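Local coordinates for protein CyaB (Pseudomonas aeruginosa, PDB 3R5G) that probably makes cyclic AMP from ATP as an adenylyl cyclase, this chain being the catalytic domain cut from a longer membrane protein, at residues N37-L40 with N41-K45; M92-L95 with R96-R100; H158-Y161 with S162-D166; V190-S193 with R194-G198. One frame throughout, in Å; residues are numbered along the deposited sequence.

Interaction 1: residues N37-L40 with N41-K45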
loop_
_atom_site.group_PDB
_atom_site.type_symbol
_atom_site.label_atom_id
_atom_site.label_comp_id
_atom_site.label_asym_id
_atom_site.label_seq_id
_atom_site.Cartn_x
_atom_site.Cartn_y
_atom_site.Cartn_z
ATOM N N ASN A 37 -12.320 -12.170 3.448
ATOM C CA ASN A 37 -13.083 -11.454 4.403
ATOM C C ASN A 37 -13.059 -12.112 5.811
ATOM O O ASN A 37 -13.084 -11.380 6.801
ATOM C CB ASN A 37 -14.546 -11.215 3.882
ATOM C CG ASN A 37 -14.588 -10.277 2.687
ATOM O OD1 ASN A 37 -13.601 -9.714 2.329
ATOM N ND2 ASN A 37 -15.718 -10.218 1.981
ATOM N N ASN A 38 -13.057 -13.453 5.826
ATOM C CA ASN A 38 -12.939 -14.194 7.095
ATOM C C ASN A 38 -11.623 -13.813 7.793
ATOM O O ASN A 38 -11.654 -13.454 8.965
ATOM C CB ASN A 38 -13.009 -15.678 6.837
ATOM C CG ASN A 38 -12.824 -16.526 8.117
ATOM O OD1 ASN A 38 -13.414 -16.240 9.155
ATOM N ND2 ASN A 38 -12.106 -17.610 7.981
ATOM N N TYR A 39 -10.575 -13.855 7.008
ATOM C CA TYR A 39 -9.230 -13.451 7.506
ATOM C C TYR A 39 -9.212 -12.036 8.013
ATOM O O TYR A 39 -8.803 -11.770 9.125
ATOM C CB TYR A 39 -8.199 -13.625 6.394
ATOM C CG TYR A 39 -6.858 -13.043 6.805
ATOM C CD1 TYR A 39 -5.972 -13.734 7.703
ATOM C CD2 TYR A 39 -6.442 -11.799 6.298
ATOM C CE1 TYR A 39 -4.755 -13.144 8.135
ATOM C CE2 TYR A 39 -5.208 -11.222 6.684
ATOM C CZ TYR A 39 -4.394 -11.899 7.632
ATOM O OH TYR A 39 -3.187 -11.407 8.069
ATOM N N LEU A 40 -9.705 -11.076 7.204
ATOM C CA LEU A 40 -9.668 -9.706 7.636
ATOM C C LEU A 40 -10.564 -9.469 8.878
ATOM O O LEU A 40 -10.259 -8.692 9.745
ATOM C CB LEU A 40 -10.077 -8.788 6.458
ATOM C CG LEU A 40 -9.070 -8.736 5.324
ATOM C CD1 LEU A 40 -9.689 -7.942 4.125
ATOM C CD2 LEU A 40 -7.670 -8.164 5.705
ATOM N N ASN A 41 -11.716 -10.170 8.949
ATOM C CA ASN A 41 -12.594 -10.013 10.097
ATOM C C ASN A 41 -11.902 -10.574 11.374
ATOM O O ASN A 41 -11.923 -9.926 12.387
ATOM C CB ASN A 41 -13.895 -10.809 9.863
ATOM C CG ASN A 41 -15.007 -10.310 10.728
ATOM O OD1 ASN A 41 -15.296 -9.117 10.813
ATOM N ND2 ASN A 41 -15.566 -11.233 11.504
ATOM N N GLU A 42 -11.220 -11.717 11.187
ATOM C CA GLU A 42 -10.516 -12.324 12.373
ATOM C C GLU A 42 -9.369 -11.469 12.818
ATOM O O GLU A 42 -9.224 -11.207 13.997
ATOM C CB GLU A 42 -9.985 -13.716 12.120
ATOM C CG GLU A 42 -11.134 -14.760 11.902
ATOM C CD GLU A 42 -11.925 -14.949 13.197
ATOM O OE1 GLU A 42 -11.324 -15.411 14.188
ATOM O OE2 GLU A 42 -13.125 -14.570 13.269
ATOM N N MET A 43 -8.637 -10.918 11.825
ATOM C CA MET A 43 -7.548 -9.980 12.214
ATOM C C MET A 43 -8.046 -8.723 12.873
ATOM O O MET A 43 -7.460 -8.215 13.819
ATOM C CB MET A 43 -6.681 -9.607 11.012
ATOM C CG MET A 43 -5.939 -10.733 10.421
ATOM S SD MET A 43 -4.858 -11.631 11.539
ATOM C CE MET A 43 -5.810 -13.125 11.857
ATOM N N SER A 44 -9.169 -8.160 12.381
ATOM C CA SER A 44 -9.773 -7.035 12.994
ATOM C C SER A 44 -10.160 -7.275 14.475
ATOM O O SER A 44 -9.912 -6.413 15.321
ATOM C CB SER A 44 -10.997 -6.649 12.142
ATOM O OG SER A 44 -11.677 -5.653 12.847
ATOM N N LYS A 45 -10.743 -8.429 14.771
ATOM C CA LYS A 45 -11.070 -8.733 16.114
ATOM C C LYS A 45 -9.835 -8.795 17.040
ATOM O O LYS A 45 -9.875 -8.308 18.128
ATOM C CB LYS A 45 -11.742 -10.104 16.167
ATOM C CG LYS A 45 -13.152 -10.088 15.493
ATOM C CD LYS A 45 -13.846 -11.350 15.811
ATOM C CE LYS A 45 -15.303 -11.170 15.379
ATOM N NZ LYS A 45 -15.952 -12.361 14.758
#
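Tyr39 and Met43, one helical turn apart, make the apolar half of this contact. Met43 lays its CG over one face of the phenol, 3.7 Å from the ring centroid and shifted toward the rim on the CZ side, a CH-pi contact. The bend at chi2 (-57°) sends SD outward past the CE1 side of the ring, where it sits obliquely, 4.5 Å from the centroid, as a Met-aromatic contact.

The polar framework is the i to i+4 ladder of an alpha helix. Asn41 N, Glu42 N, Met43 N and Ser44 N bind the carbonyl oxygens of Asn37, Asn38, Tyr39 and Leu40; the straightest of the four is Met43 N to Tyr39 O (2.8 Å, 167°). Glu42 folds its CG to 3.9 Å from Asn38 OD1, while its own OE1 is bound by His91.

The segment lies midway along helix 29-50. Tyr39 and Met43 face helix 74-100, with Tyr39 also reaching Ser15 and Ile17 of strand 6-18, and Leu40 and Ser44 rest on strand 53-58. Asn37 and Asn41 instead hydrogen-bond Gly125, Asn123 and Asp127 of the second subunit, making this helix part of the dimer interface.

Interaction 2: residues M92-L95 with R96-R100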
loop_
_atom_site.group_PDB
_atom_site.type_symbol
_atom_site.label_atom_id
_atom_site.label_comp_id
_atom_site.label_asym_id
_atom_site.label_seq_id
_atom_site.Cartn_x
_atom_site.Cartn_y
_atom_site.Cartn_z
ATOM N N MET A 92 -3.322 -17.691 12.928
ATOM C CA MET A 92 -3.180 -18.187 11.580
ATOM C C MET A 92 -3.079 -19.668 11.507
ATOM O O MET A 92 -3.510 -20.211 10.493
ATOM C CB MET A 92 -1.960 -17.533 10.904
ATOM C CG MET A 92 -2.291 -16.283 10.223
ATOM S SD MET A 92 -3.242 -16.584 8.696
ATOM C CE MET A 92 -2.155 -16.824 7.316
ATOM N N LYS A 93 -2.572 -20.293 12.567
ATOM C CA LYS A 93 -2.532 -21.798 12.544
ATOM C C LYS A 93 -3.946 -22.339 12.562
ATOM O O LYS A 93 -4.267 -23.343 11.886
ATOM C CB LYS A 93 -1.813 -22.362 13.766
ATOM C CG LYS A 93 -0.390 -21.860 13.835
ATOM C CD LYS A 93 0.292 -22.498 15.050
ATOM C CE LYS A 93 1.786 -22.172 15.092
ATOM N NZ LYS A 93 2.057 -20.792 14.522
ATOM N N VAL A 94 -4.798 -21.713 13.357
ATOM C CA VAL A 94 -6.205 -22.109 13.408
ATOM C C VAL A 94 -6.859 -21.873 12.039
ATOM O O VAL A 94 -7.579 -22.738 11.517
ATOM C CB VAL A 94 -6.891 -21.319 14.442
ATOM C CG1 VAL A 94 -8.341 -21.765 14.603
ATOM C CG2 VAL A 94 -6.171 -21.497 15.837
ATOM N N LEU A 95 -6.663 -20.673 11.451
ATOM C CA LEU A 95 -7.297 -20.418 10.205
ATOM C C LEU A 95 -6.838 -21.376 9.137
ATOM O O LEU A 95 -7.669 -21.765 8.283
ATOM C CB LEU A 95 -7.092 -18.938 9.794
ATOM C CG LEU A 95 -7.737 -17.922 10.740
ATOM C CD1 LEU A 95 -7.283 -16.491 10.244
ATOM C CD2 LEU A 95 -9.288 -18.011 10.866
ATOM N N ARG A 96 -5.545 -21.685 9.097
ATOM C CA ARG A 96 -5.027 -22.638 8.094
ATOM C C ARG A 96 -5.720 -23.999 8.250
ATOM O O ARG A 96 -5.975 -24.654 7.259
ATOM C CB ARG A 96 -3.521 -22.844 8.139
ATOM C CG ARG A 96 -2.735 -21.703 7.502
ATOM C CD ARG A 96 -1.312 -22.173 7.209
ATOM N NE ARG A 96 -0.640 -22.307 8.495
ATOM C CZ ARG A 96 -0.056 -21.294 9.144
ATOM N NH1 ARG A 96 0.471 -21.489 10.343
ATOM N NH2 ARG A 96 0.008 -20.109 8.564
ATOM N N GLN A 97 -5.953 -24.420 9.489
ATOM C CA GLN A 97 -6.595 -25.755 9.720
ATOM C C GLN A 97 -8.024 -25.682 9.168
ATOM O O GLN A 97 -8.552 -26.611 8.520
ATOM C CB GLN A 97 -6.689 -26.071 11.220
ATOM C CG GLN A 97 -5.337 -26.271 11.958
ATOM C CD GLN A 97 -5.425 -26.094 13.504
ATOM O OE1 GLN A 97 -6.387 -26.556 14.159
ATOM N NE2 GLN A 97 -4.404 -25.425 14.091
ATOM N N GLN A 98 -8.690 -24.575 9.406
ATOM C CA GLN A 98 -10.022 -24.415 8.860
ATOM C C GLN A 98 -9.998 -24.424 7.345
ATOM O O GLN A 98 -10.856 -25.072 6.684
ATOM C CB GLN A 98 -10.726 -23.156 9.362
ATOM C CG GLN A 98 -10.907 -23.185 10.807
ATOM C CD GLN A 98 -11.511 -21.937 11.374
ATOM O OE1 GLN A 98 -11.692 -20.912 10.660
ATOM N NE2 GLN A 98 -11.884 -22.012 12.648
ATOM N N TRP A 99 -9.056 -23.690 6.747
ATOM C CA TRP A 99 -8.936 -23.634 5.305
ATOM C C TRP A 99 -8.572 -24.967 4.661
ATOM O O TRP A 99 -9.075 -25.315 3.568
ATOM C CB TRP A 99 -7.889 -22.599 4.887
ATOM C CG TRP A 99 -8.303 -21.205 5.261
ATOM C CD1 TRP A 99 -9.526 -20.768 5.430
ATOM C CD2 TRP A 99 -7.429 -20.087 5.470
ATOM N NE1 TRP A 99 -9.530 -19.424 5.758
ATOM C CE2 TRP A 99 -8.232 -19.005 5.766
ATOM C CE3 TRP A 99 -6.051 -19.928 5.414
ATOM C CZ2 TRP A 99 -7.700 -17.738 6.099
ATOM C CZ3 TRP A 99 -5.517 -18.699 5.710
ATOM C CH2 TRP A 99 -6.350 -17.608 6.037
ATOM N N ARG A 100 -7.706 -25.711 5.333
ATOM C CA ARG A 100 -7.259 -26.997 4.801
ATOM C C ARG A 100 -8.499 -27.917 4.732
ATOM O O ARG A 100 -8.601 -28.760 3.807
ATOM C CB ARG A 100 -6.087 -27.594 5.617
ATOM C CG ARG A 100 -5.570 -28.945 5.088
ATOM C CD ARG A 100 -4.292 -29.342 5.828
ATOM N NE ARG A 100 -3.596 -30.532 5.317
ATOM C CZ ARG A 100 -3.993 -31.796 5.517
ATOM N NH1 ARG A 100 -5.141 -32.084 6.148
ATOM N NH2 ARG A 100 -3.254 -32.787 5.058
HETATM O O HOH W 1 1.188 -19.018 11.727
#
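Leu95 and Trp99 form the dense side of this helical turn. The indole lies back against the preceding turn, with Leu95 CB over its six-membered ring, 4.0 Å from the centroid and 15° off the normal. Leu95 O sits above the same face near Trp99 CG, yet it spends its bonding on Trp99 N (2.8 Å, 161°). Met92 reaches the ring from its rim: CE stops 4.2 Å from Trp99 CZ3, near the ring plane, and SD stays oblique at 5.2 Å from the six-membered centroid, a distant Met-aromatic contact.

On the adjoining, more open flank the packing gives way to polar and charged chains. Arg96, bent at chi3 (-71°), folds its guanidinium back so that Met92 O lies over the centre of one face, 3.9 Å above the plane. NH2 makes a salt bridge with Glu109 and a hydrogen bond to Leu108 O. Lys93 runs alongside Arg96, pointing the same way, and a water in the guanidinium plane accepts from Arg96 NH1 at 2.9 Å and weakly from Lys93 NZ, which probably eases the closeness of two positive groups.

This is an amphipathic helix end: in the class III cyclase catalytic domain, helix 74-100 turns its apolar side to helix 29-50 and strand 109-116.

Interaction 3: residues H158-Y161 with S162-D166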
loop_
_atom_site.group_PDB
_atom_site.type_symbol
_atom_site.label_atom_id
_atom_site.label_comp_id
_atom_site.label_asym_id
_atom_site.label_seq_id
_atom_site.Cartn_x
_atom_site.Cartn_y
_atom_site.Cartn_z
ATOM N N HIS A 158 15.014 -1.605 15.872
ATOM C CA HIS A 158 15.659 -1.421 17.145
ATOM C C HIS A 158 14.915 -0.537 18.132
ATOM O O HIS A 158 14.911 -0.835 19.304
ATOM C CB HIS A 158 17.083 -0.880 16.883
ATOM C CG HIS A 158 17.876 -0.742 18.140
ATOM N ND1 HIS A 158 18.434 -1.831 18.791
ATOM C CD2 HIS A 158 18.114 0.334 18.928
ATOM C CE1 HIS A 158 19.017 -1.428 19.907
ATOM N NE2 HIS A 158 18.856 -0.114 20.006
ATOM N N GLU A 159 14.277 0.534 17.630
ATOM C CA GLU A 159 13.460 1.348 18.510
ATOM C C GLU A 159 12.353 0.474 19.166
ATOM O O GLU A 159 12.114 0.643 20.357
ATOM C CB GLU A 159 12.838 2.506 17.699
ATOM C CG GLU A 159 12.239 3.557 18.639
ATOM C CD GLU A 159 13.341 4.398 19.367
ATOM O OE1 GLU A 159 14.511 4.423 18.911
ATOM O OE2 GLU A 159 13.011 5.003 20.421
ATOM N N THR A 160 11.691 -0.381 18.381
ATOM C CA THR A 160 10.656 -1.188 18.989
ATOM C C THR A 160 11.284 -2.152 19.966
ATOM O O THR A 160 10.780 -2.431 21.038
ATOM C CB THR A 160 9.887 -1.909 17.885
ATOM O OG1 THR A 160 9.320 -0.962 16.970
ATOM C CG2 THR A 160 8.759 -2.769 18.460
ATOM N N TYR A 161 12.333 -2.860 19.530
ATOM C CA TYR A 161 13.042 -3.802 20.418
ATOM C C TYR A 161 13.395 -3.164 21.725
ATOM O O TYR A 161 13.184 -3.811 22.775
ATOM C CB TYR A 161 14.331 -4.305 19.668
ATOM C CG TYR A 161 15.277 -4.999 20.615
ATOM C CD1 TYR A 161 15.007 -6.276 21.024
ATOM C CD2 TYR A 161 16.457 -4.342 21.084
ATOM C CE1 TYR A 161 15.864 -6.911 21.965
ATOM C CE2 TYR A 161 17.308 -5.000 21.976
ATOM C CZ TYR A 161 17.006 -6.265 22.372
ATOM O OH TYR A 161 17.779 -6.900 23.308
ATOM N N SER A 162 13.928 -1.937 21.680
ATOM C CA SER A 162 14.334 -1.203 22.927
ATOM C C SER A 162 13.221 -1.076 23.961
ATOM O O SER A 162 13.481 -1.110 25.153
ATOM C CB SER A 162 14.859 0.201 22.614
ATOM O OG SER A 162 16.058 -0.051 21.887
ATOM N N LEU A 163 11.998 -0.912 23.465
ATOM C CA LEU A 163 10.831 -0.805 24.262
ATOM C C LEU A 163 10.289 -2.099 24.813
ATOM O O LEU A 163 9.756 -2.115 25.926
ATOM C CB LEU A 163 9.713 -0.072 23.497
ATOM C CG LEU A 163 10.074 1.392 23.226
ATOM C CD1 LEU A 163 9.123 1.980 22.239
ATOM C CD2 LEU A 163 10.031 2.203 24.560
ATOM N N ILE A 164 10.459 -3.220 24.082
ATOM C CA ILE A 164 9.763 -4.447 24.428
ATOM C C ILE A 164 10.746 -5.495 25.047
ATOM O O ILE A 164 10.259 -6.499 25.522
ATOM C CB ILE A 164 9.009 -5.114 23.304
ATOM C CG1 ILE A 164 10.004 -5.721 22.271
ATOM C CG2 ILE A 164 8.072 -4.116 22.583
ATOM C CD1 ILE A 164 9.367 -6.372 21.117
ATOM N N LYS A 165 12.062 -5.192 24.992
ATOM C CA LYS A 165 13.041 -6.306 25.245
ATOM C C LYS A 165 12.950 -6.984 26.587
ATOM O O LYS A 165 13.347 -8.134 26.651
ATOM C CB LYS A 165 14.480 -5.863 24.971
ATOM C CG LYS A 165 14.899 -4.726 25.965
ATOM C CD LYS A 165 16.247 -4.104 25.630
ATOM C CE LYS A 165 16.408 -2.900 26.555
ATOM N NZ LYS A 165 17.637 -2.151 26.316
ATOM N N ASP A 166 12.477 -6.330 27.641
ATOM C CA ASP A 166 12.387 -6.998 28.937
ATOM C C ASP A 166 11.222 -7.935 29.042
ATOM O O ASP A 166 11.213 -8.747 29.932
ATOM C CB ASP A 166 12.274 -5.918 30.014
ATOM C CG ASP A 166 11.277 -4.777 29.637
ATOM O OD1 ASP A 166 11.118 -4.264 28.428
ATOM O OD2 ASP A 166 10.692 -4.261 30.643
#
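Chi1 of 166° swings the Tyr161 ring to the side of its own carbonyl and so sets it beside Lys165 CB; chi1 of 64° at Lys165, with CG between the backbone N and the carbonyl carbon, then steers CG and CD on across the phenol. Lys165 CB stands 3.9 Å from the ring centroid, 27° off the normal, as a CH-pi contact displaced toward the CE1-CZ rim. The chain beyond runs extended, with CD 3.9 Å from Tyr161 CE2, so it is the aliphatic part of the lysine that does the touching.

One turn earlier, Ser162 doubles its grip on His158. Its OG donates to His158 O at 2.9 Å and its N to the same oxygen at 2.8 Å, the two arriving from opposite faces of the carbonyl plane. The hydroxyl also lies over one face of the imidazole, 3.4 Å from NE2, though the angle is too poor for a bond there. The ring is held at its other nitrogen, ND1, by Tyr188 OH, and Tyr188 stacks on Tyr161 as well.

The backbone pattern loosens along the segment. Leu163 N reaches Glu159 O only weakly, at 3.5 Å, whereas Ile164 N makes its sounder bond to Tyr161 O, three residues back.

Ile164 also meets strands 154-157 and 170-176. Within the class III cyclase catalytic domain, this short helix follows directly on strand 154-157 of the sheet and packs its apolar side, through Thr160, Leu163 and Ile164, on helix 74-100.

Interaction 4: residues V190-S193 with R194-G198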
loop_
_atom_site.group_PDB
_atom_site.type_symbol
_atom_site.label_atom_id
_atom_site.label_comp_id
_atom_site.label_asym_id
_atom_site.label_seq_id
_atom_site.Cartn_x
_atom_site.Cartn_y
_atom_site.Cartn_z
ATOM N N VAL A 190 10.814 -11.582 16.346
ATOM C CA VAL A 190 10.121 -11.805 17.590
ATOM C C VAL A 190 9.777 -13.280 17.719
ATOM O O VAL A 190 9.297 -13.923 16.757
ATOM C CB VAL A 190 8.788 -10.945 17.550
ATOM C CG1 VAL A 190 7.961 -11.329 18.772
ATOM C CG2 VAL A 190 9.110 -9.529 17.700
ATOM N N VAL A 191 10.129 -13.828 18.880
ATOM C CA VAL A 191 10.036 -15.270 19.125
ATOM C C VAL A 191 9.032 -15.477 20.280
ATOM O O VAL A 191 9.082 -14.795 21.293
ATOM C CB VAL A 191 11.411 -15.812 19.539
ATOM C CG1 VAL A 191 11.362 -17.268 19.965
ATOM C CG2 VAL A 191 12.344 -15.642 18.378
ATOM N N ASP A 192 8.113 -16.388 20.089
ATOM C CA ASP A 192 7.103 -16.612 21.114
ATOM C C ASP A 192 7.733 -17.190 22.307
ATOM O O ASP A 192 8.700 -17.996 22.233
ATOM C CB ASP A 192 6.171 -17.683 20.563
ATOM C CG ASP A 192 5.230 -17.114 19.489
ATOM O OD1 ASP A 192 5.414 -15.959 19.053
ATOM O OD2 ASP A 192 4.256 -17.815 19.116
ATOM N N SER A 193 7.258 -16.845 23.471
ATOM C CA SER A 193 7.814 -17.358 24.711
ATOM C C SER A 193 6.756 -17.461 25.780
ATOM O O SER A 193 5.518 -17.123 25.518
ATOM C CB SER A 193 9.024 -16.515 25.213
ATOM O OG SER A 193 8.698 -15.162 25.573
ATOM N N ARG A 194 7.223 -17.906 26.972
ATOM C CA ARG A 194 6.208 -18.364 27.911
ATOM C C ARG A 194 5.358 -17.191 28.366
ATOM O O ARG A 194 4.151 -17.405 28.595
ATOM C CB ARG A 194 6.774 -19.196 29.138
ATOM C CG ARG A 194 6.754 -20.788 28.927
ATOM C CD ARG A 194 7.994 -21.187 28.112
ATOM N NE ARG A 194 8.847 -20.018 28.264
ATOM C CZ ARG A 194 9.588 -19.413 27.337
ATOM N NH1 ARG A 194 10.237 -18.312 27.706
ATOM N NH2 ARG A 194 9.698 -19.874 26.085
ATOM N N ARG A 195 5.893 -15.988 28.444
ATOM C CA ARG A 195 5.204 -14.894 29.125
ATOM C C ARG A 195 4.398 -14.056 28.143
ATOM O O ARG A 195 3.938 -12.989 28.532
ATOM C CB ARG A 195 6.152 -13.993 29.855
ATOM C CG ARG A 195 7.090 -14.823 30.740
ATOM C CD ARG A 195 6.446 -14.873 32.026
ATOM N NE ARG A 195 6.365 -13.521 32.579
ATOM C CZ ARG A 195 5.394 -13.049 33.365
ATOM N NH1 ARG A 195 4.267 -13.769 33.694
ATOM N NH2 ARG A 195 5.474 -11.796 33.783
ATOM N N ASP A 196 4.107 -14.571 26.966
ATOM C CA ASP A 196 3.354 -13.728 26.049
ATOM C C ASP A 196 1.965 -13.325 26.513
ATOM O O ASP A 196 1.272 -14.133 27.106
ATOM C CB ASP A 196 3.355 -14.246 24.668
ATOM C CG ASP A 196 4.802 -14.161 24.061
ATOM O OD1 ASP A 196 5.593 -13.148 24.277
ATOM O OD2 ASP A 196 5.010 -15.011 23.235
ATOM N N LEU A 197 1.583 -12.114 26.151
ATOM C CA LEU A 197 0.272 -11.584 26.600
ATOM C C LEU A 197 -0.815 -12.016 25.641
ATOM O O LEU A 197 -0.802 -11.584 24.438
ATOM C CB LEU A 197 0.397 -10.059 26.561
ATOM C CG LEU A 197 -0.870 -9.240 26.832
ATOM C CD1 LEU A 197 -1.186 -9.538 28.328
ATOM C CD2 LEU A 197 -0.402 -7.819 26.531
ATOM N N GLY A 198 -1.821 -12.724 26.151
ATOM C CA GLY A 198 -2.932 -12.947 25.300
ATOM C C GLY A 198 -4.176 -13.363 25.965
ATOM O O GLY A 198 -5.090 -13.689 25.180
ATOM O OXT GLY A 198 -4.165 -13.551 27.168
HETATM O O HOH W 2 8.155 -13.490 23.529
HETATM O O HOH W 3 11.582 -18.757 23.545
HETATM O O HOH W 4 8.849 -14.846 28.257
#
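Ser193 and Asp196 close a type I beta turn in the C-terminal tail, just after strand 185-190, where the chain leaves the sheet and runs along the surface. Two bonds in opposite senses join the ends of the turn. Asp196 N donates to Ser193 O at 3.3 Å, meeting that oxygen from above the carbonyl plane, and Ser193 N returns a shorter, nearly straight bond to Asp196 OD2 (2.9 Å, 169°), reaching the carboxylate from above its plane. With chi1 at -67°, Asp196 places its carboxylate back over the start of the turn.

Ser193 OG, set by a chi1 of 64° between the backbone N and the carbonyl carbon, does not touch the carboxylate directly; waters do the joining. One donates to Asp196 OD1 and to Val191 O while accepting from Ser193 OG, each leg 2.7 Å long. A second donates a hydrogen bond to Ser193 OG and accepts one from Arg195 N, tying the hydroxyl to the middle of the turn.

Arg194 curls back over the turn through bends at chi2 and chi3, bringing NH1 to 3.3 Å from Ser193 CB, with Ser193 CA over a face of the guanidinium.

Asp192 OD1 lies 4.3 Å from Asp196 OD2, two like charges, but it is paired with Arg89 of helix 74-100, and that same arginine binds Val190 O. The repulsion between the carboxylates is therefore probably offset by Arg89 on one side and by the Ser193 amide and bound water on the other, leaving a turn held by polar contacts and water.

Overall arrangement
The four contacts follow one another along the chain within one cyclase catalytic domain and its tail. Interactions 1 and 2 touch, their centres 13 Å apart: Tyr39 CE1 lies 3.8 Å from Met92 SD, and Glu42 packs on Leu95, joining helices 29-50 and 74-100. Interaction 3 stands on the far side of the chain's centre from interaction 1, about 28 Å away centre to centre. Interaction 4 comes within about 5 Å of interaction 3 at the nearest atoms without touching it. Helix 74-100 carries interaction 2 and packs against the other three; interaction 1 alone also reaches the second subunit, connecting this framework to the dimer.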